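Local coordinates for ribonucleoside-diphosphate reductase subunit beta (Clostridium botulinum, PDB 6ZJK), which probably supplies the oxidising equivalent, generated at its di-iron centre, that lets the partner subunit reduce ribonucleoside diphosphates to deoxyribonucleotides, at residues L103-S108 and E172-I177; D162-R165 and L170-R173. All blocks are in the same frame, centred on the assembly; numbering follows the deposited sequence.

Contact 1: residues L103-S108 and E172-I177; sequences LNFLDS and ERNKFI. With FE (Fe (III) ion), chain H.
The phenyl ring of F105 and the carboxamide of N174 lie stacked, their planes 11° apart. OD1 of N174 sits over one ring face, off toward the rim and 3.3 Å from F105 CD2, while ND2 lies 3.5 Å from F105 CD1, over the same face, across the ring. A CH-pi contact extends the overlap: N174 CB is 3.9 Å from the F105 ring centroid. F105 gets there with CG anti to its backbone N (chi1 160°), which throws the ring across to the neighbouring helix.

I177 adds apolar contacts, bringing CG2 to the ring edge, 4.2 Å from F105 CE2, and turning CD1 to L106 CD2 at 4.0 Å.

Within 103-108, S108 N and S108 OG both donate to N104 O, from opposite faces of its carbonyl plane. D107 OD1 binds the iron(III) ion at 2.2 Å; E137, H140 and a water also bind it, and D107 OD2 is hydrogen-bonded to Y144.

F29 of the second subunit meets the F105 ring edge-to-face. The axes of the two segments run 16° from parallel and come within 11.1 Å. Such chemistry implies that dispersion and amide-ring stacking hold this buried contact, beside a ligand of the R2 di-iron site.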
loop_
_atom_site.group_PDB
_atom_site.type_symbol
_atom_site.label_atom_id
_atom_site.label_comp_id
_atom_site.label_asym_id
_atom_site.label_seq_id
_atom_site.Cartn_x
_atom_site.Cartn_y
_atom_site.Cartn_z
ATOM N N LEU A 103 0.562 19.913 4.736
ATOM C CA LEU A 103 0.839 18.535 5.115
ATOM C C LEU A 103 -0.001 17.550 4.292
ATOM O O LEU A 103 0.494 16.484 3.894
ATOM C CB LEU A 103 0.596 18.352 6.615
ATOM C CG LEU A 103 1.448 19.193 7.575
ATOM C CD1 LEU A 103 1.251 18.760 9.031
ATOM C CD2 LEU A 103 2.942 19.190 7.202
ATOM N N ASN A 104 -1.247 17.917 3.974
ATOM C CA ASN A 104 -2.087 17.057 3.133
ATOM C C ASN A 104 -1.491 16.902 1.744
ATOM O O ASN A 104 -1.589 15.833 1.132
ATOM C CB ASN A 104 -3.517 17.628 3.028
ATOM C CG ASN A 104 -4.501 16.656 2.345
ATOM O OD1 ASN A 104 -4.707 15.526 2.794
ATOM N ND2 ASN A 104 -5.110 17.105 1.266
ATOM N N PHE A 105 -0.885 17.962 1.220
ATOM C CA PHE A 105 -0.160 17.837 -0.034
ATOM C C PHE A 105 1.019 16.871 0.108
ATOM O O PHE A 105 1.266 16.052 -0.789
ATOM C CB PHE A 105 0.326 19.212 -0.502
ATOM C CG PHE A 105 1.449 19.133 -1.487
ATOM C CD1 PHE A 105 1.184 19.008 -2.844
ATOM C CD2 PHE A 105 2.782 19.134 -1.057
ATOM C CE1 PHE A 105 2.227 18.918 -3.754
ATOM C CE2 PHE A 105 3.814 19.030 -1.957
ATOM C CZ PHE A 105 3.546 18.930 -3.304
ATOM N N LEU A 106 1.720 16.901 1.232
ATOM C CA LEU A 106 2.897 16.054 1.427
ATOM C C LEU A 106 2.583 14.558 1.399
ATOM O O LEU A 106 3.153 13.840 0.684
ATOM C CB LEU A 106 3.662 16.443 2.669
ATOM C CG LEU A 106 4.370 17.777 2.709
ATOM C CD1 LEU A 106 5.173 17.946 3.941
ATOM C CD2 LEU A 106 5.122 18.165 1.488
ATOM N N ASP A 107 1.623 14.158 2.186
ATOM C CA ASP A 107 1.196 12.815 2.239
ATOM C C ASP A 107 0.549 12.380 0.918
ATOM O O ASP A 107 0.685 11.271 0.554
ATOM C CB ASP A 107 0.289 12.578 3.398
ATOM C CG ASP A 107 1.013 12.497 4.717
ATOM O OD1 ASP A 107 1.967 11.770 4.878
ATOM O OD2 ASP A 107 0.597 13.133 5.637
ATOM N N SER A 108 -0.123 13.270 0.205
ATOM C CA SER A 108 -0.702 12.922 -1.045
ATOM C C SER A 108 0.369 12.595 -2.043
ATOM O O SER A 108 0.261 11.652 -2.719
ATOM C CB SER A 108 -1.651 14.006 -1.566
ATOM O OG SER A 108 -2.822 14.049 -0.822
ATOM N N GLU A 172 4.313 27.638 -4.748
ATOM C CA GLU A 172 5.650 27.412 -5.271
ATOM C C GLU A 172 6.365 26.306 -4.538
ATOM O O GLU A 172 7.079 25.580 -5.135
ATOM C CB GLU A 172 6.489 28.677 -5.327
ATOM C CG GLU A 172 6.044 29.713 -6.352
ATOM C CD GLU A 172 6.309 29.352 -7.805
ATOM O OE1 GLU A 172 7.372 28.767 -8.124
ATOM O OE2 GLU A 172 5.430 29.655 -8.644
ATOM N N ARG A 173 6.169 26.198 -3.244
ATOM C CA ARG A 173 6.750 25.144 -2.454
ATOM C C ARG A 173 6.313 23.826 -3.044
ATOM O O ARG A 173 7.131 23.007 -3.417
ATOM C CB ARG A 173 6.272 25.234 -1.033
ATOM C CG ARG A 173 7.135 26.038 -0.115
ATOM C CD ARG A 173 7.134 25.490 1.300
ATOM N NE ARG A 173 8.250 24.601 1.549
ATOM C CZ ARG A 173 8.487 24.000 2.687
ATOM N NH1 ARG A 173 9.521 23.237 2.786
ATOM N NH2 ARG A 173 7.738 24.146 3.718
ATOM N N ASN A 174 5.016 23.674 -3.223
ATOM C CA ASN A 174 4.428 22.488 -3.799
ATOM C C ASN A 174 5.046 22.129 -5.112
ATOM O O ASN A 174 5.441 21.035 -5.310
ATOM C CB ASN A 174 2.938 22.634 -3.919
ATOM C CG ASN A 174 2.241 22.499 -2.607
ATOM O OD1 ASN A 174 2.854 22.401 -1.598
ATOM N ND2 ASN A 174 0.958 22.504 -2.631
ATOM N N LYS A 175 5.213 23.068 -5.990
ATOM C CA LYS A 175 5.819 22.763 -7.248
ATOM C C LYS A 175 7.245 22.331 -7.114
ATOM O O LYS A 175 7.692 21.485 -7.815
ATOM C CB LYS A 175 5.761 23.973 -8.117
ATOM C CG LYS A 175 4.441 24.121 -8.790
ATOM C CD LYS A 175 4.112 25.571 -8.946
ATOM C CE LYS A 175 4.749 26.163 -10.168
ATOM N NZ LYS A 175 3.980 27.328 -10.637
ATOM N N PHE A 176 7.976 22.963 -6.236
ATOM C CA PHE A 176 9.343 22.594 -6.020
ATOM C C PHE A 176 9.435 21.149 -5.576
ATOM O O PHE A 176 10.073 20.375 -6.182
ATOM C CB PHE A 176 9.945 23.474 -4.944
ATOM C CG PHE A 176 11.337 23.098 -4.556
ATOM C CD1 PHE A 176 12.382 23.354 -5.389
ATOM C CD2 PHE A 176 11.594 22.492 -3.372
ATOM C CE1 PHE A 176 13.651 23.003 -5.050
ATOM C CE2 PHE A 176 12.859 22.132 -3.026
ATOM C CZ PHE A 176 13.888 22.403 -3.860
ATOM N N ILE A 177 8.712 20.804 -4.550
ATOM C CA ILE A 177 8.816 19.470 -3.977
ATOM C C ILE A 177 8.373 18.406 -4.978
ATOM O O ILE A 177 9.026 17.367 -5.123
ATOM C CB ILE A 177 8.012 19.404 -2.668
ATOM C CG1 ILE A 177 8.688 20.281 -1.601
ATOM C CG2 ILE A 177 7.875 17.971 -2.202
ATOM C CD1 ILE A 177 7.892 20.450 -0.300
HETATM FE FE FE H . 2.901 10.685 6.558
HETATM O O HOH W 1 4.616 9.537 7.810
#

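Contact 2: residues D162-R165 and L170-R173; sequences DQWR and LLER
L170 packs CD2 against the backbone and CB of W164, this methyl lying 3.6 Å from W164 CA and 3.8 Å from W164 CB. With chi1 176°, CG of L170 lies opposite its own N and beside the carbonyl carbon, which carries the isobutyl end to the short helical turn before it. The same CD2 also packs on the carbonyl carbon of Q163, whose side chain touches S101 and makes a weak hydrogen bond to K98, both on helix 90-118.

W164 holds the less common rotamer, chi1 66°, with CG lodged between the backbone N and the carbonyl carbon. That brings the benzo edge of the indole, at CE3, to L171: CD2 of the leucine lies near the ring plane, 4.1 Å from W164 CE3. L171 CB and CG rest against the backbone O of W164, each at 3.8 Å.

This is a tight corner between two helical segments in the all-helical R2 fold: the weakly bonded turn 163-166 is followed at once by helix 168-186, and D167, just before that helix, accepts a hydrogen bond on OD1 from L170 N.

One indole face is taken by R165, whose CG lies 3.6 Å above the plane, over the centre of the W164 ring. The guanidinium of R165 in turn has W164 CZ2 over one of its faces, while D162 OD1 stands at its edge, in plane, in a salt bridge with a weak, bent hydrogen bond (R165 NE to D162 OD1 3.4 Å, 134°). D162 OD2 also pairs with R35 and R53 of the second subunit, whose F29 meets the W164 indole edge-to-face.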
loop_
_atom_site.group_PDB
_atom_site.type_symbol
_atom_site.label_atom_id
_atom_site.label_comp_id
_atom_site.label_asym_id
_atom_site.label_seq_id
_atom_site.Cartn_x
_atom_site.Cartn_y
_atom_site.Cartn_z
ATOM N N ASP A 162 -8.269 24.217 -0.158
ATOM C CA ASP A 162 -7.840 24.980 -1.330
ATOM C C ASP A 162 -6.842 26.093 -0.992
ATOM O O ASP A 162 -6.592 26.961 -1.834
ATOM C CB ASP A 162 -9.048 25.603 -2.038
ATOM C CG ASP A 162 -9.820 24.603 -2.881
ATOM O OD1 ASP A 162 -9.221 23.621 -3.356
ATOM O OD2 ASP A 162 -11.034 24.799 -3.067
ATOM N N GLN A 163 -6.238 26.057 0.194
ATOM C CA GLN A 163 -5.419 27.208 0.552
ATOM C C GLN A 163 -4.252 27.391 -0.419
ATOM O O GLN A 163 -3.882 28.528 -0.751
ATOM C CB GLN A 163 -4.936 27.036 1.994
ATOM C CG GLN A 163 -4.340 28.246 2.630
ATOM C CD GLN A 163 -5.346 29.200 3.231
ATOM O OE1 GLN A 163 -4.986 30.307 3.618
ATOM N NE2 GLN A 163 -6.612 28.779 3.319
ATOM N N TRP A 164 -3.771 26.326 -1.076
ATOM C CA TRP A 164 -2.698 26.408 -2.064
ATOM C C TRP A 164 -3.116 27.111 -3.347
ATOM O O TRP A 164 -2.241 27.570 -4.093
ATOM C CB TRP A 164 -2.171 25.001 -2.408
ATOM C CG TRP A 164 -3.163 24.116 -3.118
ATOM C CD1 TRP A 164 -4.122 23.331 -2.542
ATOM C CD2 TRP A 164 -3.295 23.933 -4.538
ATOM N NE1 TRP A 164 -4.846 22.671 -3.514
ATOM C CE2 TRP A 164 -4.361 23.025 -4.746
ATOM C CE3 TRP A 164 -2.627 24.457 -5.651
ATOM C CZ2 TRP A 164 -4.760 22.624 -6.017
ATOM C CZ3 TRP A 164 -3.026 24.059 -6.915
ATOM C CH2 TRP A 164 -4.085 23.150 -7.086
ATOM N N ARG A 165 -4.417 27.185 -3.643
ATOM C CA ARG A 165 -4.860 27.924 -4.819
ATOM C C ARG A 165 -4.853 29.432 -4.614
ATOM O O ARG A 165 -5.005 30.170 -5.594
ATOM C CB ARG A 165 -6.271 27.486 -5.247
ATOM C CG ARG A 165 -6.406 25.976 -5.529
ATOM C CD ARG A 165 -7.816 25.625 -6.018
ATOM N NE ARG A 165 -7.885 24.235 -6.456
ATOM C CZ ARG A 165 -7.673 23.829 -7.708
ATOM N NH1 ARG A 165 -7.397 24.715 -8.664
ATOM N NH2 ARG A 165 -7.732 22.534 -8.004
ATOM N N LEU A 170 2.759 28.977 -0.878
ATOM C CA LEU A 170 2.390 27.593 -0.740
ATOM C C LEU A 170 2.425 26.896 -2.070
ATOM O O LEU A 170 2.933 25.830 -2.187
ATOM C CB LEU A 170 1.083 27.442 -0.038
ATOM C CG LEU A 170 0.530 26.039 0.091
ATOM C CD1 LEU A 170 1.572 25.085 0.591
ATOM C CD2 LEU A 170 -0.685 25.980 0.944
ATOM N N LEU A 171 1.954 27.538 -3.092
ATOM C CA LEU A 171 2.004 26.948 -4.386
ATOM C C LEU A 171 3.411 26.699 -4.878
ATOM O O LEU A 171 3.681 25.667 -5.379
ATOM C CB LEU A 171 1.279 27.813 -5.375
ATOM C CG LEU A 171 0.596 27.175 -6.556
ATOM C CD1 LEU A 171 0.797 27.981 -7.781
ATOM C CD2 LEU A 171 1.071 25.788 -6.812
ATOM N N GLU A 172 4.313 27.638 -4.748
ATOM C CA GLU A 172 5.650 27.412 -5.271
ATOM C C GLU A 172 6.365 26.306 -4.538
ATOM O O GLU A 172 7.079 25.580 -5.135
ATOM C CB GLU A 172 6.489 28.677 -5.327
ATOM C CG GLU A 172 6.044 29.713 -6.352
ATOM C CD GLU A 172 6.309 29.352 -7.805
ATOM O OE1 GLU A 172 7.372 28.767 -8.124
ATOM O OE2 GLU A 172 5.430 29.655 -8.644
ATOM N N ARG A 173 6.169 26.198 -3.244
ATOM C CA ARG A 173 6.750 25.144 -2.454
ATOM C C ARG A 173 6.313 23.826 -3.044
ATOM O O ARG A 173 7.131 23.007 -3.417
ATOM C CB ARG A 173 6.272 25.234 -1.033
ATOM C CG ARG A 173 7.135 26.038 -0.115
ATOM C CD ARG A 173 7.134 25.490 1.300
ATOM N NE ARG A 173 8.250 24.601 1.549
ATOM C CZ ARG A 173 8.487 24.000 2.687
ATOM N NH1 ARG A 173 9.521 23.237 2.786
ATOM N NH2 ARG A 173 7.738 24.146 3.718
#

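How the contacts relate
From the N terminus, the chain first passes 103-108 on helix 90-118, runs through helix 124-151, helix 154-161 and the short turn 163-166, and enters helix 168-186. Contact 1 closes this long, mostly helical loop of 63 residues. Contact 2 closes a small one, with just four residues between its segments. It nests inside the larger: 162-165 falls within the span of contact 1, and both end on helix 168-186, sharing E172 and R173. Their centres are 8 Å apart, and N174 ND2 packs on W164 CB at 4.0 Å. Together they tie helix 168-186 to helix 90-118 and to the short turn 163-166 just before helix 168-186, along a side where both meet the second subunit.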